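Local coordinates for protein sialyltransferase 0160 (Photobacterium damselae, PDB 4R84) that probably transfers sialic acid from CMP-sialic acid to galactoside acceptors in alpha-2,6 linkage, using a GT-B fold, at residues Y375-Q380 with D415-S420; Y394-D399 with P443-G448; I465-T468 with T472-D475; E345-Q350 with I425-K430. One frame throughout, in Å; residues are numbered along the deposited sequence.

Interaction 1: residues Y375-Q380 with D415-S420; sequences YYAQQQ and DIILGS
I417 of helix 412-419 presses its CD1 methyl onto the side chain of Q380 on helix 373-388, while A377, one turn earlier, meets I416. Followed outward, Q380 starts with CB at 3.7 Å from I417 CD1. CG leaves CB anti to the carbonyl carbon (chi1 -60°) and lies a little farther from the methyl; beyond it the extended chain brings the carboxamide to the same methyl. I417 CD1 lies over one face of this flat group, a little off CD (3.8 Å). OE1 and NE2 flank this point, and each has a hydrogen bond of its own. NE2 reaches back along its helix to Y376 O (3.3 Å, N-H...O 151°), approaching from above that carbonyl's plane, and OE1 accepts from the backbone N of T364. Bonded through both heteroatoms, the amide is fixed in rotation and offers the methyl a steady flat surface. On the other half of the contact, A377 CB stands 3.6 Å from I416 CG2, with I416 CD1 also close by. The small alanine leaves room for the neighbouring helix: the CA atoms of A377 and I417 come within 6.1 Å, and I417 CG1 packs over A377 O. I413 extends the apolar surface to both A377 and Q380. The segment axes run in the same general direction, 9.1 Å apart with a crossing angle of -33°. Such neighbouring helices, each linking successive strands of a parallel sheet through a beta-alpha-beta crossover, are characteristic of a Rossmann-type domain, here probably one of the two domains of a GT-B glycosyltransferase that contribute to the donor pocket.

Interaction 2: residues Y394-D399 with P443-G448; sequences YYLGKD and PDTVAG
With CG beside its backbone N (chi1 -67°) and chi2 near 171°, L396 dips its two methyls toward the strand 445-447, one for each residue on the near face. CD2 rests on A447 CB at 4.1 Å, and CD1 faces T445 CG2 at 4.3 Å. T445 holds OG1 anti to its backbone N (chi1 -158°), which leaves the methyl branch for the leucine. V446, between the two, directs its side chain to the other face of the strand. This strand pairs with 358-362 in the parallel sheet of a Rossmann-type domain, and its other edge is bonded to the chain at K461 and N463. L396 sits in the loop that joins helix 373-388 to strand 401-405, lying against one face of the sheet. F359 of strand 358-362 and F464 of strand 462-468 also touch the leucine. A polar tie lies beside it: N463 ND2 is hydrogen-bonded to both L396 O and T445 OG1, so a single amide links the loop to the strand. Farther out the loop folds over itself, the backbone N of G397 lying above one face of the Y395 ring, whose OH makes a weak hydrogen bond of 3.2 Å to D399 OD1.

Interaction 3: residues I465-T468 with T472-D475; sequences IVFT and TITD
F467 and I473 carry the packed part of this contact, a short return of the chain just after strand 462-468. Both residues aim their side chains into the gap between the segments, and the two cross at a slant. The meeting is narrow: I473 CD1 comes to 4.1 Å from F467 CD2, one ortho carbon of the ring. I473 reaches it because CG1 lies beside the backbone N (chi1 -59°) and CD1 continues the chain in extended form, while CG2 is turned to the carbonyl side. F467 likewise swings its ring to the side of its own N (chi1 -69°). Behind this pair the backbones only brush, T468 O and I473 O standing 3.8 Å apart with no bond between them. The other side is looser. T472 and T474 lie at the surface, and the side chains of T474 and D475 point away from the strand. Their polar groups serve the next helix instead: T474 OG1 is hydrogen-bonded to E478 OE1, and D475, at the N-cap position, accepts from E478 N through OD1. The turn itself is braced by S470 OG, which is bonded to the backbone N of both T472 and I473. T468 also points away from the turn, and its side chain lies about 4 Å from the bound donor-sugar analogue. Among the neighbouring elements, A479 of helix 476-481 touches both F467 and I473, L484 and V485 of helix 483-490 lie against the ring, and F501 of strand 499-502, the parallel partner of strand 462-468, backs I473.

Interaction 4: residues E345-Q350 with I425-K430; sequences EQLQQQ and INIPAK
The carboxamide of Q350 has the CG2 methyl of I425 over one face, displaced from CD toward the NE2 side, and at its rim NE2 and OE1 each meet a water. Q350 CD and I425 CG2 are 3.5 Å apart; Q350 NE2 is equally near that methyl, and OE1 only slightly farther. In the Rossmann-type domain this joins helix 344-353, which precedes the first strand of the four-stranded parallel sheet, to the end strand 425-427. Q350 gets there by an extended chain with CG beside the backbone N (chi1 -68°), which carries the amide across to I425 and lets CB pass near I425 CD1. One turn earlier on the helix the contact is wholly apolar. L347 CD1 meets I427 CD1 at 4.0 Å, the two side chains crossing at about a right angle, and I427 CG1 is as close to the same methyl. L347 places CG anti to its backbone N (chi1 -175°), which turns the branched end toward the strand. F403 of the adjacent strand 401-405 touches L347, Q350 and I425, so it lies between helix and strand. Just past Q350 the chain reaches the calcium site, to which Y351 and S354 contribute; the I425 side chain is about 8 Å from that ion. Of the two waters, one accepts from Q350 NE2 at 3.0 Å, the other donates to Q350 OE1 at 2.6 Å, and both donate to a single acceptor, the backbone carbonyl oxygen N426 O.

Overall arrangement
All four contacts lie in one Rossmann-type domain, on or around its parallel sheet. Along the chain interaction 4 opens first and encloses interaction 1; interaction 2 alternates with both, and interaction 3 follows last. Interactions 2 and 4 reach strands 445-447 and 425-427, with 401-405 and 358-362 between them and centres about 18 Å apart. Interaction 1 joins two of the crossover helices, 373-388 and 412-419, and touches interaction 4 where L418 CD2 packs on N426 CB at 3.6 Å. Interaction 2 passes to interaction 3 through a probable hydrogen bond from V466 N to G448 O (2.7 Å). They lie on one side of the donor-sugar site, the side chains of T468 (about 4 Å) and Q380 (about 7 Å) nearest the ligand.

Interaction 1: residues Y375-Q380 with D415-S420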
loop_
_atom_site.group_PDB
_atom_site.type_symbol
_atom_site.label_atom_id
_atom_site.label_comp_id
_atom_site.label_asym_id
_atom_site.label_seq_id
_atom_site.Cartn_x
_atom_site.Cartn_y
_atom_site.Cartn_z
ATOM N N TYR A 375 -32.471 -17.216 -2.452
ATOM C CA TYR A 375 -32.140 -17.604 -3.825
ATOM C C TYR A 375 -30.659 -17.389 -4.111
ATOM O O TYR A 375 -30.004 -18.243 -4.705
ATOM C CB TYR A 375 -32.985 -16.819 -4.829
ATOM C CG TYR A 375 -32.538 -16.891 -6.284
ATOM C CD1 TYR A 375 -31.532 -16.066 -6.772
ATOM C CD2 TYR A 375 -33.154 -17.766 -7.178
ATOM C CE1 TYR A 375 -31.145 -16.112 -8.094
ATOM C CE2 TYR A 375 -32.770 -17.812 -8.508
ATOM C CZ TYR A 375 -31.766 -16.990 -8.959
ATOM O OH TYR A 375 -31.366 -17.032 -10.282
ATOM N N TYR A 376 -30.121 -16.247 -3.683
ATOM C CA TYR A 376 -28.734 -15.934 -4.001
ATOM C C TYR A 376 -27.798 -16.857 -3.259
ATOM O O TYR A 376 -26.770 -17.251 -3.805
ATOM C CB TYR A 376 -28.425 -14.448 -3.709
ATOM C CG TYR A 376 -29.224 -13.598 -4.671
ATOM C CD1 TYR A 376 -28.874 -13.529 -6.012
ATOM C CD2 TYR A 376 -30.371 -12.925 -4.255
ATOM C CE1 TYR A 376 -29.634 -12.790 -6.920
ATOM C CE2 TYR A 376 -31.128 -12.178 -5.152
ATOM C CZ TYR A 376 -30.766 -12.122 -6.473
ATOM O OH TYR A 376 -31.532 -11.391 -7.352
ATOM N N ALA A 377 -28.163 -17.231 -2.035
ATOM C CA ALA A 377 -27.376 -18.211 -1.285
ATOM C C ALA A 377 -27.444 -19.572 -1.966
ATOM O O ALA A 377 -26.440 -20.270 -2.080
ATOM C CB ALA A 377 -27.869 -18.314 0.154
ATOM N N GLN A 378 -28.633 -19.942 -2.436
ATOM C CA GLN A 378 -28.802 -21.254 -3.053
ATOM C C GLN A 378 -28.013 -21.387 -4.355
ATOM O O GLN A 378 -27.475 -22.457 -4.648
ATOM C CB GLN A 378 -30.285 -21.553 -3.299
ATOM C CG GLN A 378 -30.557 -22.932 -3.931
ATOM C CD GLN A 378 -30.002 -24.093 -3.106
ATOM O OE1 GLN A 378 -30.189 -24.153 -1.891
ATOM N NE2 GLN A 378 -29.337 -25.033 -3.773
ATOM N N GLN A 379 -27.937 -20.316 -5.139
ATOM C CA GLN A 379 -27.180 -20.378 -6.375
ATOM C C GLN A 379 -25.709 -20.637 -6.100
ATOM O O GLN A 379 -25.049 -21.372 -6.838
ATOM C CB GLN A 379 -27.336 -19.098 -7.186
ATOM C CG GLN A 379 -28.761 -18.834 -7.644
ATOM C CD GLN A 379 -29.435 -20.099 -8.158
ATOM O OE1 GLN A 379 -29.067 -20.625 -9.198
ATOM N NE2 GLN A 379 -30.463 -20.558 -7.443
ATOM N N GLN A 380 -25.199 -20.056 -5.015
ATOM C CA GLN A 380 -23.794 -20.232 -4.675
ATOM C C GLN A 380 -23.556 -21.644 -4.166
ATOM O O GLN A 380 -22.536 -22.258 -4.489
ATOM C CB GLN A 380 -23.360 -19.177 -3.669
ATOM C CG GLN A 380 -23.535 -17.759 -4.244
ATOM C CD GLN A 380 -23.054 -16.670 -3.302
ATOM O OE1 GLN A 380 -21.873 -16.602 -2.958
ATOM N NE2 GLN A 380 -23.972 -15.826 -2.867
ATOM N N ASP A 415 -24.150 -17.625 6.276
ATOM C CA ASP A 415 -24.592 -18.692 7.176
ATOM C C ASP A 415 -25.233 -19.864 6.426
ATOM O O ASP A 415 -24.999 -21.022 6.769
ATOM C CB ASP A 415 -25.590 -18.174 8.214
ATOM C CG ASP A 415 -25.046 -17.026 9.027
ATOM O OD1 ASP A 415 -23.821 -16.972 9.261
ATOM O OD2 ASP A 415 -25.862 -16.203 9.482
ATOM N N ILE A 416 -26.060 -19.550 5.431
ATOM C CA ILE A 416 -26.742 -20.570 4.624
ATOM C C ILE A 416 -25.737 -21.411 3.858
ATOM O O ILE A 416 -25.807 -22.647 3.878
ATOM C CB ILE A 416 -27.739 -19.928 3.636
ATOM C CG1 ILE A 416 -28.911 -19.302 4.398
ATOM C CG2 ILE A 416 -28.264 -20.964 2.632
ATOM C CD1 ILE A 416 -29.796 -18.428 3.545
ATOM N N ILE A 417 -24.796 -20.743 3.194
ATOM C CA ILE A 417 -23.778 -21.452 2.423
ATOM C C ILE A 417 -22.899 -22.328 3.313
ATOM O O ILE A 417 -22.684 -23.514 3.010
ATOM C CB ILE A 417 -22.881 -20.465 1.634
ATOM C CG1 ILE A 417 -23.706 -19.714 0.590
ATOM C CG2 ILE A 417 -21.695 -21.182 0.975
ATOM C CD1 ILE A 417 -22.986 -18.519 -0.033
ATOM N N LEU A 418 -22.397 -21.764 4.406
ATOM C CA LEU A 418 -21.530 -22.533 5.289
ATOM C C LEU A 418 -22.275 -23.749 5.842
ATOM O O LEU A 418 -21.723 -24.849 5.927
ATOM C CB LEU A 418 -20.996 -21.655 6.430
ATOM C CG LEU A 418 -19.886 -22.251 7.300
ATOM C CD1 LEU A 418 -18.666 -22.561 6.433
ATOM C CD2 LEU A 418 -19.530 -21.298 8.442
ATOM N N GLY A 419 -23.532 -23.540 6.213
ATOM C CA GLY A 419 -24.331 -24.592 6.809
ATOM C C GLY A 419 -24.682 -25.700 5.832
ATOM O O GLY A 419 -25.148 -26.765 6.239
ATOM N N SER A 420 -24.461 -25.462 4.544
ATOM C CA SER A 420 -24.834 -26.448 3.525
ATOM C C SER A 420 -23.735 -27.469 3.275
ATOM O O SER A 420 -23.937 -28.461 2.572
ATOM C CB SER A 420 -25.187 -25.758 2.207
ATOM O OG SER A 420 -26.268 -24.868 2.377
#

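Interaction 2: residues Y394-D399 with P443-G448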
loop_
_atom_site.group_PDB
_atom_site.type_symbol
_atom_site.label_atom_id
_atom_site.label_comp_id
_atom_site.label_asym_id
_atom_site.label_seq_id
_atom_site.Cartn_x
_atom_site.Cartn_y
_atom_site.Cartn_z
ATOM N N TYR A 394 -17.606 -28.862 -14.512
ATOM C CA TYR A 394 -16.886 -27.798 -13.827
ATOM C C TYR A 394 -16.255 -28.280 -12.529
ATOM O O TYR A 394 -15.914 -27.487 -11.650
ATOM C CB TYR A 394 -17.839 -26.635 -13.577
ATOM C CG TYR A 394 -18.581 -26.306 -14.843
ATOM C CD1 TYR A 394 -17.958 -25.624 -15.881
ATOM C CD2 TYR A 394 -19.906 -26.692 -15.008
ATOM C CE1 TYR A 394 -18.634 -25.341 -17.055
ATOM C CE2 TYR A 394 -20.593 -26.409 -16.175
ATOM C CZ TYR A 394 -19.953 -25.732 -17.193
ATOM O OH TYR A 394 -20.639 -25.451 -18.350
ATOM N N TYR A 395 -16.087 -29.590 -12.431
ATOM C CA TYR A 395 -15.339 -30.206 -11.347
ATOM C C TYR A 395 -13.984 -29.524 -11.221
ATOM O O TYR A 395 -13.362 -29.185 -12.227
ATOM C CB TYR A 395 -15.188 -31.701 -11.631
ATOM C CG TYR A 395 -14.408 -32.522 -10.625
ATOM C CD1 TYR A 395 -14.685 -32.455 -9.268
ATOM C CD2 TYR A 395 -13.442 -33.426 -11.049
ATOM C CE1 TYR A 395 -13.987 -33.227 -8.358
ATOM C CE2 TYR A 395 -12.751 -34.204 -10.151
ATOM C CZ TYR A 395 -13.025 -34.105 -8.809
ATOM O OH TYR A 395 -12.326 -34.880 -7.910
ATOM N N LEU A 396 -13.558 -29.258 -9.990
ATOM C CA LEU A 396 -12.273 -28.586 -9.768
ATOM C C LEU A 396 -11.105 -29.387 -10.338
ATOM O O LEU A 396 -10.038 -28.832 -10.581
ATOM C CB LEU A 396 -12.043 -28.324 -8.270
ATOM C CG LEU A 396 -12.927 -27.322 -7.518
ATOM C CD1 LEU A 396 -12.635 -27.406 -6.034
ATOM C CD2 LEU A 396 -12.698 -25.891 -7.996
ATOM N N GLY A 397 -11.299 -30.694 -10.532
ATOM C CA GLY A 397 -10.281 -31.545 -11.134
ATOM C C GLY A 397 -9.715 -32.638 -10.235
ATOM O O GLY A 397 -9.151 -33.628 -10.708
ATOM N N LYS A 398 -9.846 -32.451 -8.930
ATOM C CA LYS A 398 -9.445 -33.461 -7.958
ATOM C C LYS A 398 -10.148 -33.192 -6.632
ATOM O O LYS A 398 -10.916 -32.242 -6.526
ATOM C CB LYS A 398 -7.925 -33.494 -7.792
ATOM C CG LYS A 398 -7.278 -32.155 -7.587
ATOM C CD LYS A 398 -5.773 -32.313 -7.513
ATOM C CE LYS A 398 -5.068 -30.982 -7.549
ATOM N NZ LYS A 398 -3.593 -31.161 -7.471
ATOM N N ASP A 399 -9.931 -34.051 -5.643
ATOM C CA ASP A 399 -10.555 -33.869 -4.333
ATOM C C ASP A 399 -9.826 -32.812 -3.524
ATOM O O ASP A 399 -8.612 -32.892 -3.365
ATOM C CB ASP A 399 -10.595 -35.192 -3.564
ATOM C CG ASP A 399 -11.410 -36.249 -4.278
ATOM O OD1 ASP A 399 -12.463 -35.889 -4.854
ATOM O OD2 ASP A 399 -10.988 -37.428 -4.280
ATOM N N PRO A 443 -4.517 -20.670 -0.915
ATOM C CA PRO A 443 -4.663 -22.126 -0.904
ATOM C C PRO A 443 -4.145 -22.736 -2.192
ATOM O O PRO A 443 -3.485 -22.051 -2.972
ATOM C CB PRO A 443 -6.170 -22.308 -0.788
ATOM C CG PRO A 443 -6.704 -21.186 -1.637
ATOM C CD PRO A 443 -5.785 -20.005 -1.278
ATOM N N ASP A 444 -4.442 -24.013 -2.408
ATOM C CA ASP A 444 -4.041 -24.670 -3.639
ATOM C C ASP A 444 -4.891 -24.220 -4.820
ATOM O O ASP A 444 -4.395 -24.093 -5.938
ATOM C CB ASP A 444 -4.100 -26.182 -3.465
ATOM C CG ASP A 444 -3.115 -26.669 -2.435
ATOM O OD1 ASP A 444 -1.922 -26.731 -2.774
ATOM O OD2 ASP A 444 -3.519 -26.975 -1.291
ATOM N N THR A 445 -6.168 -23.947 -4.571
ATOM C CA THR A 445 -7.017 -23.480 -5.650
ATOM C C THR A 445 -8.112 -22.578 -5.098
ATOM O O THR A 445 -8.566 -22.748 -3.963
ATOM C CB THR A 445 -7.638 -24.664 -6.451
ATOM O OG1 THR A 445 -8.021 -24.220 -7.755
ATOM C CG2 THR A 445 -8.866 -25.269 -5.741
ATOM N N VAL A 446 -8.504 -21.608 -5.917
ATOM C CA VAL A 446 -9.525 -20.629 -5.568
ATOM C C VAL A 446 -10.555 -20.557 -6.668
ATOM O O VAL A 446 -10.202 -20.436 -7.832
ATOM C CB VAL A 446 -8.927 -19.227 -5.371
ATOM C CG1 VAL A 446 -10.017 -18.241 -4.903
ATOM C CG2 VAL A 446 -7.778 -19.275 -4.385
ATOM N N ALA A 447 -11.831 -20.595 -6.308
ATOM C CA ALA A 447 -12.870 -20.451 -7.314
ATOM C C ALA A 447 -14.103 -19.844 -6.691
ATOM O O ALA A 447 -14.259 -19.856 -5.473
ATOM C CB ALA A 447 -13.217 -21.807 -7.945
ATOM N N GLY A 448 -14.990 -19.330 -7.530
ATOM C CA GLY A 448 -16.217 -18.760 -7.019
ATOM C C GLY A 448 -16.670 -17.542 -7.781
ATOM O O GLY A 448 -16.385 -17.388 -8.959
#

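Interaction 3: residues I465-T468 with T472-D475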
loop_
_atom_site.group_PDB
_atom_site.type_symbol
_atom_site.label_atom_id
_atom_site.label_comp_id
_atom_site.label_asym_id
_atom_site.label_seq_id
_atom_site.Cartn_x
_atom_site.Cartn_y
_atom_site.Cartn_z
ATOM N N ILE A 465 -14.125 -18.793 -12.486
ATOM C CA ILE A 465 -14.760 -17.587 -11.982
ATOM C C ILE A 465 -16.181 -17.475 -12.496
ATOM O O ILE A 465 -16.428 -17.637 -13.695
ATOM C CB ILE A 465 -13.979 -16.356 -12.392
ATOM C CG1 ILE A 465 -12.563 -16.443 -11.827
ATOM C CG2 ILE A 465 -14.646 -15.125 -11.847
ATOM C CD1 ILE A 465 -11.715 -15.241 -12.147
ATOM N N VAL A 466 -17.112 -17.195 -11.586
ATOM C CA VAL A 466 -18.522 -17.111 -11.939
ATOM C C VAL A 466 -19.004 -15.676 -12.041
ATOM O O VAL A 466 -18.848 -14.897 -11.099
ATOM C CB VAL A 466 -19.378 -17.835 -10.912
ATOM C CG1 VAL A 466 -20.857 -17.673 -11.256
ATOM C CG2 VAL A 466 -18.986 -19.313 -10.871
ATOM N N PHE A 467 -19.571 -15.318 -13.188
ATOM C CA PHE A 467 -20.209 -14.019 -13.308
ATOM C C PHE A 467 -21.705 -14.160 -13.133
ATOM O O PHE A 467 -22.292 -15.130 -13.575
ATOM C CB PHE A 467 -19.870 -13.382 -14.638
ATOM C CG PHE A 467 -18.450 -12.984 -14.729
ATOM C CD1 PHE A 467 -17.480 -13.921 -15.017
ATOM C CD2 PHE A 467 -18.070 -11.680 -14.467
ATOM C CE1 PHE A 467 -16.147 -13.556 -15.076
ATOM C CE2 PHE A 467 -16.747 -11.314 -14.522
ATOM C CZ PHE A 467 -15.787 -12.250 -14.823
ATOM N N THR A 468 -22.294 -13.208 -12.428
ATOM C CA THR A 468 -23.711 -13.254 -12.099
ATOM C C THR A 468 -24.462 -12.144 -12.847
ATOM O O THR A 468 -23.843 -11.233 -13.384
ATOM C CB THR A 468 -23.924 -13.097 -10.587
ATOM O OG1 THR A 468 -23.280 -11.901 -10.155
ATOM C CG2 THR A 468 -23.340 -14.270 -9.816
ATOM N N THR A 472 -25.105 -5.086 -17.000
ATOM C CA THR A 472 -24.395 -5.221 -18.270
ATOM C C THR A 472 -24.167 -6.678 -18.676
ATOM O O THR A 472 -23.814 -6.957 -19.824
ATOM C CB THR A 472 -23.029 -4.505 -18.231
ATOM O OG1 THR A 472 -22.215 -5.075 -17.200
ATOM C CG2 THR A 472 -23.206 -3.019 -17.958
ATOM N N ILE A 473 -24.360 -7.603 -17.741
ATOM C CA ILE A 473 -24.120 -9.020 -18.021
ATOM C C ILE A 473 -25.335 -9.888 -17.697
ATOM O O ILE A 473 -25.689 -10.063 -16.534
ATOM C CB ILE A 473 -22.909 -9.539 -17.212
ATOM C CG1 ILE A 473 -21.654 -8.743 -17.556
ATOM C CG2 ILE A 473 -22.700 -11.026 -17.473
ATOM C CD1 ILE A 473 -20.448 -9.131 -16.696
ATOM N N THR A 474 -25.961 -10.465 -18.720
ATOM C CA THR A 474 -27.135 -11.296 -18.480
ATOM C C THR A 474 -27.029 -12.710 -19.071
ATOM O O THR A 474 -27.955 -13.505 -18.924
ATOM C CB THR A 474 -28.423 -10.594 -19.003
ATOM O OG1 THR A 474 -28.278 -10.299 -20.399
ATOM C CG2 THR A 474 -28.634 -9.270 -18.278
ATOM N N ASP A 475 -25.885 -13.037 -19.681
ATOM C CA ASP A 475 -25.578 -14.425 -20.043
ATOM C C ASP A 475 -24.069 -14.588 -20.221
ATOM O O ASP A 475 -23.330 -13.610 -20.110
ATOM C CB ASP A 475 -26.334 -14.876 -21.313
ATOM C CG ASP A 475 -25.941 -14.101 -22.569
ATOM O OD1 ASP A 475 -24.875 -13.444 -22.596
ATOM O OD2 ASP A 475 -26.701 -14.177 -23.564
#

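Interaction 4: residues E345-Q350 with I425-K430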
loop_
_atom_site.group_PDB
_atom_site.type_symbol
_atom_site.label_atom_id
_atom_site.label_comp_id
_atom_site.label_asym_id
_atom_site.label_seq_id
_atom_site.Cartn_x
_atom_site.Cartn_y
_atom_site.Cartn_z
ATOM N N GLU A 345 -1.984 -18.327 11.878
ATOM C CA GLU A 345 -1.589 -19.577 12.505
ATOM C C GLU A 345 -2.732 -20.577 12.504
ATOM O O GLU A 345 -2.525 -21.753 12.240
ATOM C CB GLU A 345 -1.123 -19.311 13.939
ATOM C CG GLU A 345 -0.780 -20.546 14.742
ATOM C CD GLU A 345 -0.110 -20.197 16.056
ATOM O OE1 GLU A 345 0.447 -19.083 16.156
ATOM O OE2 GLU A 345 -0.157 -21.025 16.991
ATOM N N GLN A 346 -3.942 -20.100 12.777
ATOM C CA GLN A 346 -5.121 -20.960 12.759
ATOM C C GLN A 346 -5.421 -21.473 11.351
ATOM O O GLN A 346 -5.723 -22.646 11.177
ATOM C CB GLN A 346 -6.341 -20.231 13.323
ATOM C CG GLN A 346 -7.582 -21.094 13.385
ATOM C CD GLN A 346 -8.774 -20.346 13.937
ATOM O OE1 GLN A 346 -8.966 -19.166 13.653
ATOM N NE2 GLN A 346 -9.560 -21.019 14.760
ATOM N N LEU A 347 -5.337 -20.609 10.344
ATOM C CA LEU A 347 -5.616 -21.066 8.984
ATOM C C LEU A 347 -4.560 -22.070 8.533
ATOM O O LEU A 347 -4.881 -23.048 7.849
ATOM C CB LEU A 347 -5.689 -19.892 8.000
ATOM C CG LEU A 347 -6.111 -20.287 6.578
ATOM C CD1 LEU A 347 -7.457 -21.035 6.598
ATOM C CD2 LEU A 347 -6.191 -19.085 5.647
ATOM N N GLN A 348 -3.306 -21.841 8.931
ATOM C CA GLN A 348 -2.233 -22.792 8.637
ATOM C C GLN A 348 -2.580 -24.157 9.217
ATOM O O GLN A 348 -2.405 -25.194 8.565
ATOM C CB GLN A 348 -0.887 -22.325 9.205
ATOM C CG GLN A 348 -0.212 -21.211 8.418
ATOM C CD GLN A 348 1.085 -20.725 9.062
ATOM O OE1 GLN A 348 1.156 -20.519 10.278
ATOM N NE2 GLN A 348 2.114 -20.532 8.241
ATOM N N GLN A 349 -3.064 -24.144 10.454
ATOM C CA GLN A 349 -3.440 -25.381 11.137
ATOM C C GLN A 349 -4.616 -26.032 10.428
ATOM O O GLN A 349 -4.650 -27.255 10.265
ATOM C CB GLN A 349 -3.763 -25.105 12.608
ATOM C CG GLN A 349 -2.508 -24.753 13.441
ATOM C CD GLN A 349 -2.824 -24.257 14.852
ATOM O OE1 GLN A 349 -3.984 -24.194 15.257
ATOM N NE2 GLN A 349 -1.782 -23.889 15.599
ATOM N N GLN A 350 -5.574 -25.218 9.997
ATOM C CA GLN A 350 -6.762 -25.745 9.312
ATOM C C GLN A 350 -6.432 -26.329 7.935
ATOM O O GLN A 350 -6.988 -27.370 7.539
ATOM C CB GLN A 350 -7.832 -24.651 9.183
ATOM C CG GLN A 350 -8.430 -24.255 10.528
ATOM C CD GLN A 350 -9.262 -22.992 10.476
ATOM O OE1 GLN A 350 -8.994 -22.082 9.689
ATOM N NE2 GLN A 350 -10.297 -22.938 11.305
ATOM N N ILE A 425 -14.661 -25.400 6.158
ATOM C CA ILE A 425 -14.089 -24.535 7.187
ATOM C C ILE A 425 -14.240 -23.064 6.805
ATOM O O ILE A 425 -13.934 -22.680 5.678
ATOM C CB ILE A 425 -12.611 -24.878 7.437
ATOM C CG1 ILE A 425 -12.529 -26.261 8.081
ATOM C CG2 ILE A 425 -11.976 -23.818 8.364
ATOM C CD1 ILE A 425 -11.146 -26.904 8.081
ATOM N N ASN A 426 -14.711 -22.247 7.750
ATOM C CA ASN A 426 -14.937 -20.822 7.506
ATOM C C ASN A 426 -13.682 -19.964 7.675
ATOM O O ASN A 426 -12.933 -20.143 8.628
ATOM C CB ASN A 426 -16.027 -20.305 8.451
ATOM C CG ASN A 426 -16.524 -18.924 8.077
ATOM O OD1 ASN A 426 -17.127 -18.742 7.026
ATOM N ND2 ASN A 426 -16.308 -17.946 8.960
ATOM N N ILE A 427 -13.455 -19.052 6.729
ATOM C CA ILE A 427 -12.458 -17.991 6.895
ATOM C C ILE A 427 -13.238 -16.702 7.102
ATOM O O ILE A 427 -13.992 -16.291 6.229
ATOM C CB ILE A 427 -11.506 -17.879 5.677
ATOM C CG1 ILE A 427 -10.857 -19.239 5.400
ATOM C CG2 ILE A 427 -10.444 -16.775 5.888
ATOM C CD1 ILE A 427 -10.060 -19.283 4.111
ATOM N N PRO A 428 -13.062 -16.061 8.274
ATOM C CA PRO A 428 -13.917 -14.940 8.683
ATOM C C PRO A 428 -14.141 -13.920 7.570
ATOM O O PRO A 428 -13.178 -13.405 6.993
ATOM C CB PRO A 428 -13.144 -14.315 9.850
ATOM C CG PRO A 428 -12.399 -15.458 10.460
ATOM C CD PRO A 428 -12.028 -16.372 9.277
ATOM N N ALA A 429 -15.407 -13.676 7.255
ATOM C CA ALA A 429 -15.772 -12.840 6.123
ATOM C C ALA A 429 -15.237 -11.425 6.232
ATOM O O ALA A 429 -15.037 -10.757 5.214
ATOM C CB ALA A 429 -17.297 -12.815 5.958
ATOM N N LYS A 430 -15.026 -10.951 7.459
ATOM C CA LYS A 430 -14.543 -9.581 7.664
ATOM C C LYS A 430 -13.136 -9.335 7.087
ATOM O O LYS A 430 -12.774 -8.213 6.713
ATOM C CB LYS A 430 -14.547 -9.246 9.163
ATOM C CG LYS A 430 -14.136 -7.809 9.479
ATOM C CD LYS A 430 -14.244 -7.502 10.969
ATOM C CE LYS A 430 -13.935 -6.030 11.255
ATOM N NZ LYS A 430 -14.239 -5.654 12.670
HETATM O O HOH W 1 -12.807 -21.288 11.117
HETATM O O HOH W 2 -10.161 -19.822 9.435
#